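Ankyrin repeat and SOCS box protein 11 (Homo sapiens, PDB 4UUC) serves as the substrate-recognition component of a cullin-5-RING E3 ubiquitin ligase, marking proteins such as BIK, DIRAS2 and RPN1 for proteasomal degradation. Local coordinates at residues 10-13 / 19-22; 120-125 / 152-157; 142-147 / 171-176; 181-186 / 214-219; 195-200 / 204-209. All blocks are in the same frame, centred on the assembly; numbering follows the deposited sequence.

Overall arrangement
The ankyrin repeat domain is an all-helical stack, and the five contacts run from near one end to the other. Interaction 1, between helices 7-14 and 17-26, stands apart: its centre lies about 34 Å from that of interaction 2 and 49 Å from that of interaction 4. Interaction 2 joins helices 115-123 and 148-156, and interaction 3 joins helices 138-144 and 170-175, so their segments alternate along the chain. Interactions 3, 4 and 5 crowd together, with centres 11 to 14 Å apart, and touch through helices 170-175, 180-188, 203-206 and 212-220; both segments of interaction 5 fall between those of interaction 4. Local pairing thus builds an elongated domain, consistent with its role in substrate recognition.

Interaction 1. Residues 10-13 / 19-22; sequences EAAA and ALKT
A11 and L20 bring the two helices of ANK 1 together, with CA atoms just 5.3 Å apart. The contact is wholly apolar, and it falls into two kinds: methyl against methyl, and methyl against backbone.

Among the side chains, the bond from CA to CB of A11 aims at helix 17-26, and its CB lies 4.0 Å from L20 CB. On the more exposed side the same methyl faces the CB of A19 at 4.3 Å. The branch of L20 makes the second point of touch. CG lies anti to the backbone N (chi1 -180°), beside the carbonyl carbon, which carries the branched end toward the first helix; there CD1 approaches A12 CB at 3.7 Å. The second torsion, 116°, is well away from a staggered value, so the placing of the two methyls is not that of a relaxed leucine.

Side chain also meets main chain. A11 CB lies 3.9 Å from L20 N, and CD1 of L20 is 3.8 Å from A12 CA. The small side chains of A11 and A12 are consistent with so close an approach of the helices.

The next repeat packs against the pair: A12 touches S40 and A44 of helix 40-46, and L20 touches C52 and A55 of helix 50-58. Two short helices joined by a tight turn, with alanines between them and a leucine directed into the stack, make up the helix-turn-helix unit of the ankyrin repeat.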
# COMPACT_ATOMS: atom_id res chain seq x y z
N GLU A 10 9.15 5.73 22.81
CA GLU A 10 7.88 5.42 23.46
C GLU A 10 6.90 6.58 23.35
O GLU A 10 5.71 6.37 23.08
CB GLU A 10 8.11 5.06 24.94
CG GLU A 10 6.84 4.79 25.73
CD GLU A 10 6.06 3.59 25.24
OE1 GLU A 10 6.61 2.77 24.47
OE2 GLU A 10 4.87 3.45 25.63
N ALA A 11 7.38 7.80 23.56
CA ALA A 11 6.51 8.97 23.40
C ALA A 11 6.00 9.04 21.97
O ALA A 11 4.82 9.30 21.73
CB ALA A 11 7.25 10.25 23.77
N ALA A 12 6.89 8.78 21.02
CA ALA A 12 6.52 8.80 19.61
C ALA A 12 5.50 7.71 19.27
O ALA A 12 4.55 7.95 18.52
CB ALA A 12 7.76 8.65 18.74
N ALA A 13 5.70 6.51 19.81
CA ALA A 13 4.81 5.39 19.53
C ALA A 13 3.40 5.66 20.05
O ALA A 13 2.41 5.29 19.41
CB ALA A 13 5.36 4.12 20.13
N ALA A 19 5.09 15.17 25.77
CA ALA A 19 6.24 14.44 26.31
C ALA A 19 7.37 14.37 25.28
O ALA A 19 8.54 14.58 25.61
CB ALA A 19 5.82 13.04 26.72
N LEU A 20 7.02 14.10 24.03
CA LEU A 20 8.01 14.03 22.96
C LEU A 20 8.77 15.35 22.82
O LEU A 20 10.00 15.37 22.77
CB LEU A 20 7.34 13.67 21.64
CG LEU A 20 8.27 13.56 20.44
CD1 LEU A 20 8.29 12.13 19.90
CD2 LEU A 20 7.88 14.55 19.36
N LYS A 21 8.04 16.46 22.75
CA LYS A 21 8.66 17.77 22.59
C LYS A 21 9.48 18.14 23.82
O LYS A 21 10.51 18.81 23.71
CB LYS A 21 7.60 18.83 22.31
CG LYS A 21 6.95 18.68 20.94
CD LYS A 21 5.85 19.70 20.72
CE LYS A 21 6.42 21.07 20.37
NZ LYS A 21 7.00 21.09 19.00
N THR A 22 9.04 17.69 24.99
CA THR A 22 9.78 17.96 26.22
C THR A 22 11.13 17.25 26.18
O THR A 22 12.16 17.84 26.50
CB THR A 22 8.98 17.52 27.47
OG1 THR A 22 7.76 18.27 27.55
CG2 THR A 22 9.79 17.75 28.75

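Interaction 2. Residues 120-125 / 152-157; sequences ILLANN and KKLLEL
L122, on helix 115-123 in ANK 4, meets L154 of helix 148-156 and L157 in the same segment of ANK 5, a repeat-to-repeat contact of the ankyrin stack. The backbones stay well separated, the nearest CA atoms, those of L122 and L157, being 9.2 Å apart, so leucine branches have to span the gap.

The CB of L122 points toward the second helix yet remains 4.8 Å from L157 CD1. CG follows, anti to the carbonyl carbon (chi1 -67°), and is no nearer to L157 CD1. Contact is made at the fork. CD1 reaches L157 CD1 at 3.6 Å, the two side chains meeting at a slant, and on another side it lies 4.0 Å from L154 CD2, whose side chain runs nearly perpendicular to that of L122. L122 CD2 hangs back, 5.0 Å from L154 CD2. Elsewhere L122 rests on I106, while L154 and L157 both reach I128, which extends the apolar patch; L157 itself is exposed.

Just beyond L122 the helix ends in a Schellman motif, with N125, at positive phi, as its C-prime residue. N124 reinforces that end: its ND2 donates to I120 O at 2.7 Å in a nearly straight bond (168°), the oxygen lying close to the plane of the amide.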
# COMPACT_ATOMS: atom_id res chain seq x y z
N ILE A 120 -2.37 10.02 -2.83
CA ILE A 120 -1.27 10.95 -2.58
C ILE A 120 0.02 10.44 -3.22
O ILE A 120 0.75 11.21 -3.84
CB ILE A 120 -1.06 11.18 -1.07
CG1 ILE A 120 -2.27 11.91 -0.47
CG2 ILE A 120 0.21 12.01 -0.83
CD1 ILE A 120 -2.28 11.95 1.05
N LEU A 121 0.30 9.15 -3.06
CA LEU A 121 1.51 8.57 -3.63
C LEU A 121 1.49 8.63 -5.15
O LEU A 121 2.50 8.92 -5.79
CB LEU A 121 1.69 7.12 -3.16
CG LEU A 121 2.04 6.94 -1.68
CD1 LEU A 121 1.95 5.47 -1.29
CD2 LEU A 121 3.42 7.49 -1.37
N LEU A 122 0.33 8.34 -5.74
CA LEU A 122 0.18 8.43 -7.19
C LEU A 122 0.35 9.87 -7.66
O LEU A 122 0.95 10.13 -8.71
CB LEU A 122 -1.18 7.88 -7.62
CG LEU A 122 -1.36 6.37 -7.41
CD1 LEU A 122 -2.78 5.95 -7.76
CD2 LEU A 122 -0.34 5.56 -8.23
N ALA A 123 -0.15 10.82 -6.87
CA ALA A 123 0.01 12.23 -7.19
C ALA A 123 1.48 12.65 -7.10
O ALA A 123 1.89 13.64 -7.70
CB ALA A 123 -0.84 13.09 -6.26
N ASN A 124 2.27 11.88 -6.34
CA ASN A 124 3.69 12.14 -6.22
C ASN A 124 4.51 11.23 -7.12
O ASN A 124 5.67 10.93 -6.85
CB ASN A 124 4.12 12.00 -4.75
CG ASN A 124 3.73 13.22 -3.92
OD1 ASN A 124 4.56 14.08 -3.65
ND2 ASN A 124 2.46 13.29 -3.54
N ASN A 125 3.87 10.79 -8.20
CA ASN A 125 4.53 10.13 -9.33
C ASN A 125 5.07 8.73 -9.05
O ASN A 125 6.05 8.30 -9.67
CB ASN A 125 5.66 11.02 -9.87
CG ASN A 125 5.16 12.39 -10.30
OD1 ASN A 125 5.65 13.42 -9.84
ND2 ASN A 125 4.17 12.40 -11.18
N LYS A 152 -11.65 0.80 -8.13
CA LYS A 152 -12.34 1.77 -8.97
C LYS A 152 -11.43 2.96 -9.30
O LYS A 152 -11.31 3.35 -10.46
CB LYS A 152 -13.61 2.27 -8.28
CG LYS A 152 -14.40 3.28 -9.11
CD LYS A 152 -15.78 3.49 -8.55
CE LYS A 152 -16.61 4.40 -9.44
NZ LYS A 152 -16.13 5.81 -9.39
N LYS A 153 -10.78 3.51 -8.28
CA LYS A 153 -9.92 4.67 -8.46
C LYS A 153 -8.71 4.36 -9.34
O LYS A 153 -8.36 5.15 -10.22
CB LYS A 153 -9.44 5.18 -7.09
CG LYS A 153 -8.74 6.53 -7.15
CD LYS A 153 -9.71 7.66 -7.44
CE LYS A 153 -8.99 8.93 -7.86
NZ LYS A 153 -9.95 10.05 -8.11
N LEU A 154 -8.07 3.21 -9.12
CA LEU A 154 -6.92 2.81 -9.92
C LEU A 154 -7.28 2.66 -11.40
O LEU A 154 -6.53 3.11 -12.27
CB LEU A 154 -6.34 1.50 -9.38
CG LEU A 154 -5.53 1.64 -8.09
CD1 LEU A 154 -5.32 0.28 -7.43
CD2 LEU A 154 -4.18 2.30 -8.37
N LEU A 155 -8.42 2.04 -11.67
CA LEU A 155 -8.88 1.87 -13.05
C LEU A 155 -9.16 3.22 -13.70
O LEU A 155 -8.79 3.46 -14.85
CB LEU A 155 -10.13 0.98 -13.08
CG LEU A 155 -9.90 -0.49 -12.74
CD1 LEU A 155 -11.23 -1.20 -12.50
CD2 LEU A 155 -9.11 -1.19 -13.83
N GLU A 156 -9.82 4.10 -12.95
CA GLU A 156 -10.13 5.44 -13.44
C GLU A 156 -8.88 6.26 -13.75
O GLU A 156 -8.87 7.08 -14.66
CB GLU A 156 -10.99 6.19 -12.42
CG GLU A 156 -12.40 5.66 -12.33
CD GLU A 156 -13.18 6.26 -11.18
OE1 GLU A 156 -12.59 7.00 -10.36
OE2 GLU A 156 -14.40 5.98 -11.09
N LEU A 157 -7.81 6.02 -12.99
CA LEU A 157 -6.55 6.73 -13.18
C LEU A 157 -5.70 6.10 -14.29
O LEU A 157 -4.63 6.61 -14.62
CB LEU A 157 -5.76 6.76 -11.87
CG LEU A 157 -6.33 7.66 -10.77
CD1 LEU A 157 -5.58 7.45 -9.46
CD2 LEU A 157 -6.28 9.12 -11.17

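Interaction 3. Residues 142-147 / 171-176; sequences ACTYQR and LHAAAR
C143 and T144 of helix 138-144 press against A173 and A174 of helix 170-175, and the backbones come very close. The CA atoms of C143 and A174 are 5.1 Å apart, because nothing larger than a methyl stands between them on the second helix.

On the tight side, C143 CB faces A173 CB at 4.3 Å and A174 CB at 4.2 Å, straddling the two methyls. Its sulfur end belongs to a further layer, touching V182 and L186 of helix 180-188. T144 contributes differently. Its CB points away from the partner helix, but OG1, anti to the carbonyl carbon (chi1 -60°), comes back to lie 3.6 Å from A173 CB. This is a van der Waals touch, since the hydroxyl is hydrogen-bonded to Y140 O in its own helix. CG2 instead sits 3.7 Å above the ring plane of Y145, offset toward its rim.

Around the contact the packing is looser and polar. The side chain of Q146 stays 6.5 Å from the nearest atom of 171-176, its OE1 accepting from S178 N, and exposed R176 leaves in another direction, to a salt bridge with D168.

Small residues on the first helices of adjacent repeats, here ANK 5 and ANK 6, allow this close stacking, and the second of these helices starts within the TPLH tetrapeptide characteristic of ankyrin repeats, to which L171 and H172 belong.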
# COMPACT_ATOMS: atom_id res chain seq x y z
N ALA A 142 -5.13 -4.63 -4.70
CA ALA A 142 -6.49 -4.16 -4.44
C ALA A 142 -7.52 -5.28 -4.66
O ALA A 142 -8.45 -5.44 -3.87
CB ALA A 142 -6.82 -2.96 -5.32
N CYS A 143 -7.35 -6.03 -5.74
CA CYS A 143 -8.26 -7.12 -6.07
C CYS A 143 -8.10 -8.30 -5.11
O CYS A 143 -9.08 -8.94 -4.74
CB CYS A 143 -8.04 -7.58 -7.51
SG CYS A 143 -8.54 -6.34 -8.74
N THR A 144 -6.87 -8.57 -4.69
CA THR A 144 -6.61 -9.66 -3.75
C THR A 144 -7.32 -9.42 -2.41
O THR A 144 -7.81 -10.36 -1.78
CB THR A 144 -5.11 -9.82 -3.51
OG1 THR A 144 -4.47 -10.13 -4.76
CG2 THR A 144 -4.82 -10.93 -2.51
N TYR A 145 -7.39 -8.16 -1.98
CA TYR A 145 -7.95 -7.81 -0.67
C TYR A 145 -9.32 -7.13 -0.74
O TYR A 145 -9.78 -6.56 0.25
CB TYR A 145 -6.94 -6.94 0.08
CG TYR A 145 -5.74 -7.76 0.49
CD1 TYR A 145 -5.79 -8.59 1.60
CD2 TYR A 145 -4.57 -7.75 -0.27
CE1 TYR A 145 -4.71 -9.36 1.97
CE2 TYR A 145 -3.48 -8.52 0.09
CZ TYR A 145 -3.56 -9.33 1.21
OH TYR A 145 -2.49 -10.10 1.58
N GLN A 146 -9.96 -7.21 -1.90
CA GLN A 146 -11.36 -6.79 -2.06
C GLN A 146 -11.57 -5.30 -1.75
O GLN A 146 -12.59 -4.91 -1.18
CB GLN A 146 -12.28 -7.63 -1.16
CG GLN A 146 -12.12 -9.13 -1.34
CD GLN A 146 -13.11 -9.93 -0.52
OE1 GLN A 146 -13.98 -10.61 -1.06
NE2 GLN A 146 -12.98 -9.86 0.80
N ARG A 147 -10.60 -4.48 -2.15
CA ARG A 147 -10.67 -3.04 -1.90
C ARG A 147 -11.37 -2.34 -3.06
O ARG A 147 -10.72 -1.82 -3.97
CB ARG A 147 -9.26 -2.48 -1.70
CG ARG A 147 -8.46 -3.20 -0.62
CD ARG A 147 -9.18 -3.19 0.73
NE ARG A 147 -8.34 -3.72 1.80
CZ ARG A 147 -8.78 -3.97 3.03
NH1 ARG A 147 -10.05 -3.75 3.34
NH2 ARG A 147 -7.95 -4.45 3.95
N LEU A 171 -7.87 -9.96 -12.43
CA LEU A 171 -9.12 -10.71 -12.51
C LEU A 171 -8.96 -12.11 -11.90
O LEU A 171 -9.87 -12.61 -11.25
CB LEU A 171 -9.60 -10.82 -13.96
CG LEU A 171 -10.98 -11.43 -14.16
CD1 LEU A 171 -12.09 -10.49 -13.67
CD2 LEU A 171 -11.21 -11.80 -15.62
N HIS A 172 -7.80 -12.74 -12.12
CA HIS A 172 -7.53 -14.03 -11.49
C HIS A 172 -7.57 -13.90 -9.97
O HIS A 172 -8.15 -14.74 -9.29
CB HIS A 172 -6.17 -14.59 -11.92
CG HIS A 172 -6.15 -15.16 -13.30
ND1 HIS A 172 -5.50 -14.55 -14.35
CD2 HIS A 172 -6.71 -16.28 -13.81
CE1 HIS A 172 -5.65 -15.27 -15.45
NE2 HIS A 172 -6.39 -16.33 -15.14
N ALA A 173 -6.94 -12.85 -9.46
CA ALA A 173 -6.94 -12.58 -8.03
C ALA A 173 -8.36 -12.37 -7.52
O ALA A 173 -8.75 -12.91 -6.49
CB ALA A 173 -6.08 -11.38 -7.71
N ALA A 174 -9.13 -11.58 -8.25
CA ALA A 174 -10.51 -11.28 -7.87
C ALA A 174 -11.37 -12.54 -7.86
O ALA A 174 -12.28 -12.68 -7.03
CB ALA A 174 -11.10 -10.22 -8.80
N ALA A 175 -11.09 -13.45 -8.78
CA ALA A 175 -11.86 -14.69 -8.92
C ALA A 175 -11.71 -15.59 -7.69
O ALA A 175 -12.60 -16.38 -7.39
CB ALA A 175 -11.43 -15.44 -10.17
N ARG A 176 -10.57 -15.48 -7.01
CA ARG A 176 -10.33 -16.27 -5.81
C ARG A 176 -10.99 -15.69 -4.57
O ARG A 176 -11.06 -16.35 -3.52
CB ARG A 176 -8.82 -16.40 -5.55
CG ARG A 176 -8.06 -17.17 -6.60
CD ARG A 176 -6.67 -17.50 -6.09
NE ARG A 176 -5.80 -18.00 -7.14
CZ ARG A 176 -5.09 -17.22 -7.96
NH1 ARG A 176 -5.14 -15.90 -7.86
NH2 ARG A 176 -4.32 -17.78 -8.88

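Interaction 4. Residues 181-186 / 214-219; sequences EVIHLL and EQALLL
The torsions of I183 settle how it meets A216 and L217. With chi1 at -62°, CG1 stands beside the backbone N and CG2 lies anti to that N, which turns the CG2 methyl toward helix 212-220. L217, with CG anti to its carbonyl carbon (chi1 -72°), leans its fork back to meet it. The setting is the ankyrin stack: helix 180-188 of ANK 6 lies beside helix 212-220, which closes the row of helices at the C-terminal end of this domain. The two short segments run nearly parallel, with a signed crossing angle of -22° and axes 9.5 Å apart.

CG2 of I183 is the meeting point. It touches A216 CB at 3.8 Å and L217 CD2 at the same separation of 3.8 Å, while CG of L217 follows at 4.1 Å from it. The isoleucine and leucine side chains cross at about a right angle, so one methyl settles against the branch of the other. A216, whose CB points toward helix 180-188, meets both I183 and H184. The other end of I183 packs on A174 of helix 170-175, which ties this contact to the layer of first helices.

Toward the more exposed side, H184 reaches over the same alanine. Its ring approaches the methyl obliquely and lies against it without any polar bond. ND1 is engaged elsewhere, accepting from R220 NH1 near the end of helix 212-220, a bond likely to fix the rotation of the imidazole. The NE2-CE1 side of the imidazole is what meets A216, whose CB lies 3.8 Å from H184 NE2 and 3.9 Å from H184 CE1.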
# COMPACT_ATOMS: atom_id res chain seq x y z
N GLU A 181 -18.53 -6.84 -7.14
CA GLU A 181 -18.34 -5.49 -7.67
C GLU A 181 -16.98 -5.37 -8.38
O GLU A 181 -16.89 -4.75 -9.45
CB GLU A 181 -18.48 -4.44 -6.57
CG GLU A 181 -19.94 -4.21 -6.18
CD GLU A 181 -20.14 -3.06 -5.19
OE1 GLU A 181 -19.33 -2.92 -4.25
OE2 GLU A 181 -21.12 -2.31 -5.36
N VAL A 182 -15.95 -5.98 -7.81
CA VAL A 182 -14.62 -5.95 -8.41
C VAL A 182 -14.59 -6.67 -9.77
O VAL A 182 -13.96 -6.20 -10.71
CB VAL A 182 -13.58 -6.58 -7.46
CG1 VAL A 182 -12.24 -6.80 -8.16
CG2 VAL A 182 -13.40 -5.69 -6.23
N ILE A 183 -15.28 -7.81 -9.86
CA ILE A 183 -15.37 -8.55 -11.12
C ILE A 183 -15.95 -7.68 -12.23
O ILE A 183 -15.39 -7.60 -13.33
CB ILE A 183 -16.23 -9.83 -10.96
CG1 ILE A 183 -15.61 -10.79 -9.93
CG2 ILE A 183 -16.40 -10.55 -12.30
CD1 ILE A 183 -14.27 -11.40 -10.35
N HIS A 184 -17.07 -7.01 -11.95
CA HIS A 184 -17.72 -6.20 -12.98
C HIS A 184 -16.90 -4.95 -13.33
O HIS A 184 -16.86 -4.54 -14.49
CB HIS A 184 -19.14 -5.81 -12.55
CG HIS A 184 -20.09 -6.96 -12.54
ND1 HIS A 184 -20.28 -7.79 -13.63
CD2 HIS A 184 -20.91 -7.44 -11.57
CE1 HIS A 184 -21.17 -8.72 -13.33
NE2 HIS A 184 -21.57 -8.52 -12.09
N LEU A 185 -16.25 -4.37 -12.33
CA LEU A 185 -15.39 -3.21 -12.57
C LEU A 185 -14.23 -3.56 -13.50
O LEU A 185 -13.95 -2.83 -14.45
CB LEU A 185 -14.84 -2.65 -11.25
CG LEU A 185 -15.75 -1.70 -10.47
CD1 LEU A 185 -15.21 -1.49 -9.06
CD2 LEU A 185 -15.87 -0.37 -11.18
N LEU A 186 -13.54 -4.67 -13.22
CA LEU A 186 -12.45 -5.12 -14.08
C LEU A 186 -12.95 -5.41 -15.50
O LEU A 186 -12.32 -5.00 -16.48
CB LEU A 186 -11.80 -6.38 -13.51
CG LEU A 186 -10.94 -6.22 -12.25
CD1 LEU A 186 -10.46 -7.59 -11.78
CD2 LEU A 186 -9.76 -5.30 -12.50
N GLU A 214 -18.48 -16.57 -9.31
CA GLU A 214 -18.56 -17.44 -10.48
C GLU A 214 -19.71 -17.01 -11.39
O GLU A 214 -19.56 -16.98 -12.61
CB GLU A 214 -18.76 -18.90 -10.08
CG GLU A 214 -18.76 -19.83 -11.29
CD GLU A 214 -19.14 -21.26 -10.95
OE1 GLU A 214 -20.30 -21.49 -10.55
OE2 GLU A 214 -18.27 -22.15 -11.09
N GLN A 215 -20.85 -16.67 -10.79
CA GLN A 215 -22.01 -16.23 -11.54
C GLN A 215 -21.67 -14.99 -12.36
O GLN A 215 -22.04 -14.88 -13.53
CB GLN A 215 -23.19 -15.94 -10.61
CG GLN A 215 -24.49 -15.58 -11.34
CD GLN A 215 -25.52 -14.92 -10.44
OE1 GLN A 215 -25.31 -14.78 -9.23
NE2 GLN A 215 -26.64 -14.51 -11.02
N ALA A 216 -20.98 -14.05 -11.73
CA ALA A 216 -20.60 -12.80 -12.38
C ALA A 216 -19.73 -13.08 -13.60
O ALA A 216 -19.95 -12.51 -14.67
CB ALA A 216 -19.87 -11.89 -11.41
N LEU A 217 -18.75 -13.96 -13.44
CA LEU A 217 -17.85 -14.30 -14.53
C LEU A 217 -18.60 -14.99 -15.67
O LEU A 217 -18.33 -14.73 -16.85
CB LEU A 217 -16.72 -15.19 -14.02
CG LEU A 217 -15.70 -14.46 -13.15
CD1 LEU A 217 -14.82 -15.43 -12.37
CD2 LEU A 217 -14.84 -13.54 -14.00
N LEU A 218 -19.54 -15.85 -15.32
CA LEU A 218 -20.35 -16.55 -16.33
C LEU A 218 -21.21 -15.56 -17.11
O LEU A 218 -21.39 -15.71 -18.32
CB LEU A 218 -21.23 -17.60 -15.66
CG LEU A 218 -20.54 -18.90 -15.23
CD1 LEU A 218 -21.44 -19.69 -14.29
CD2 LEU A 218 -20.16 -19.73 -16.44
N LEU A 219 -21.74 -14.55 -16.43
CA LEU A 219 -22.63 -13.58 -17.06
C LEU A 219 -21.90 -12.62 -18.00
O LEU A 219 -22.50 -12.09 -18.94
CB LEU A 219 -23.37 -12.77 -15.99
CG LEU A 219 -24.47 -13.50 -15.21
CD1 LEU A 219 -24.90 -12.67 -14.01
CD2 LEU A 219 -25.65 -13.81 -16.11

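Interaction 5. Residues 195-200 / 204-209; sequences RRNAQG and LDLAAP
NH1 of R196 is gripped by two oxygens, one from each segment. It donates to D205 OD2 at 2.8 Å, forming a salt bridge, and to G200 O at 2.9 Å; both bonds are bent. The carboxylate oxygen is met nearly along its C-O axis, and the guanidinium and carboxylate planes are only 22° apart. A water in the plane of the guanidinium, at its edge, completes a ring, accepting from R196 NH2 at 2.9 Å and donating to D205 OD1 at 2.8 Å. D205 OD2 also receives S202 N, so the arginine is tied to the start of the helix.

Further into the loop, N197 organises the chain. Its CG sits between the backbone N and the carbonyl carbon (chi1 68°), consistent with OD1 folding back on its own turn. OD1 accepts from Q199 N at 2.9 Å, an Asx turn, with the donor well above the carbonyl plane, and also from K201 N. ND2 bonds to D168 OD1 and lies 4.0 Å from L206 CD1. A valine here would probably leave Q199 N, K201 N and D168 OD1 without this partner, and the turn less firmly held. A type I turn runs from N197 to G200, which takes the positive phi that glycine favours.

The beta turn thus leads from ANK 6 into helix 203-206. That short helix lies between two neighbours: L206 packs on H172 and A175 of helix 170-175, and L204 on E214, L217 and L218 of helix 212-220.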
# COMPACT_ATOMS: atom_id res chain seq x y z
N ARG A 195 -8.00 -15.38 -20.74
CA ARG A 195 -6.58 -15.73 -20.65
C ARG A 195 -6.27 -16.52 -19.38
O ARG A 195 -6.88 -16.32 -18.32
CB ARG A 195 -5.71 -14.48 -20.71
CG ARG A 195 -5.92 -13.47 -19.62
CD ARG A 195 -4.91 -12.34 -19.73
NE ARG A 195 -3.57 -12.78 -19.37
CZ ARG A 195 -2.49 -12.01 -19.42
NH1 ARG A 195 -2.58 -10.75 -19.82
NH2 ARG A 195 -1.31 -12.50 -19.06
N ARG A 196 -5.31 -17.44 -19.51
CA ARG A 196 -4.96 -18.36 -18.45
C ARG A 196 -3.67 -17.93 -17.75
O ARG A 196 -2.82 -17.27 -18.36
CB ARG A 196 -4.82 -19.78 -19.01
CG ARG A 196 -6.06 -20.22 -19.78
CD ARG A 196 -5.98 -21.67 -20.25
NE ARG A 196 -7.28 -22.14 -20.72
CZ ARG A 196 -8.24 -22.61 -19.92
NH1 ARG A 196 -8.05 -22.70 -18.61
NH2 ARG A 196 -9.39 -23.01 -20.44
N ASN A 197 -3.54 -18.31 -16.48
CA ASN A 197 -2.37 -17.96 -15.68
C ASN A 197 -1.32 -19.07 -15.69
O ASN A 197 -1.37 -19.98 -16.51
CB ASN A 197 -2.80 -17.62 -14.25
CG ASN A 197 -3.33 -18.82 -13.46
OD1 ASN A 197 -3.33 -19.95 -13.94
ND2 ASN A 197 -3.77 -18.56 -12.24
N ALA A 198 -0.37 -18.99 -14.75
CA ALA A 198 0.76 -19.92 -14.72
C ALA A 198 0.35 -21.35 -14.38
O ALA A 198 1.09 -22.29 -14.64
CB ALA A 198 1.80 -19.42 -13.73
N GLN A 199 -0.83 -21.50 -13.78
CA GLN A 199 -1.36 -22.83 -13.48
C GLN A 199 -2.31 -23.30 -14.59
O GLN A 199 -2.94 -24.35 -14.47
CB GLN A 199 -2.09 -22.83 -12.13
CG GLN A 199 -1.15 -22.77 -10.92
CD GLN A 199 -0.48 -21.42 -10.75
OE1 GLN A 199 -1.14 -20.38 -10.79
NE2 GLN A 199 0.83 -21.43 -10.55
N GLY A 200 -2.39 -22.52 -15.66
CA GLY A 200 -3.23 -22.85 -16.80
C GLY A 200 -4.71 -22.61 -16.53
O GLY A 200 -5.57 -23.15 -17.23
N LEU A 204 -12.55 -17.84 -14.50
CA LEU A 204 -13.72 -18.68 -14.26
C LEU A 204 -13.33 -20.00 -13.59
O LEU A 204 -14.00 -20.46 -12.67
CB LEU A 204 -14.48 -18.94 -15.56
CG LEU A 204 -15.79 -19.72 -15.45
CD1 LEU A 204 -16.81 -18.99 -14.57
CD2 LEU A 204 -16.36 -19.98 -16.83
N ASP A 205 -12.23 -20.60 -14.04
CA ASP A 205 -11.74 -21.84 -13.44
C ASP A 205 -11.46 -21.68 -11.94
O ASP A 205 -11.64 -22.61 -11.15
CB ASP A 205 -10.45 -22.33 -14.12
CG ASP A 205 -10.66 -22.77 -15.56
OD1 ASP A 205 -11.79 -23.18 -15.92
OD2 ASP A 205 -9.68 -22.72 -16.33
N LEU A 206 -10.99 -20.49 -11.56
CA LEU A 206 -10.59 -20.23 -10.18
C LEU A 206 -11.76 -19.95 -9.25
O LEU A 206 -11.66 -20.14 -8.04
CB LEU A 206 -9.62 -19.05 -10.12
CG LEU A 206 -8.25 -19.28 -10.78
CD1 LEU A 206 -7.49 -17.97 -10.84
CD2 LEU A 206 -7.45 -20.33 -10.03
N ALA A 207 -12.88 -19.49 -9.81
CA ALA A 207 -14.03 -19.11 -9.00
C ALA A 207 -14.64 -20.32 -8.31
O ALA A 207 -14.69 -21.41 -8.87
CB ALA A 207 -15.07 -18.41 -9.86
N ALA A 208 -15.11 -20.12 -7.08
CA ALA A 208 -15.76 -21.18 -6.32
C ALA A 208 -17.08 -21.58 -6.97
O ALA A 208 -17.88 -20.72 -7.32
CB ALA A 208 -15.99 -20.72 -4.89
N PRO A 209 -17.31 -22.90 -7.14
CA PRO A 209 -18.55 -23.36 -7.77
C PRO A 209 -19.81 -22.81 -7.10
O PRO A 209 -19.88 -22.75 -5.87
CB PRO A 209 -18.49 -24.88 -7.61
CG PRO A 209 -17.04 -25.18 -7.55
CD PRO A 209 -16.41 -24.03 -6.83
O HOH W 1 -11.45 -23.94 -18.56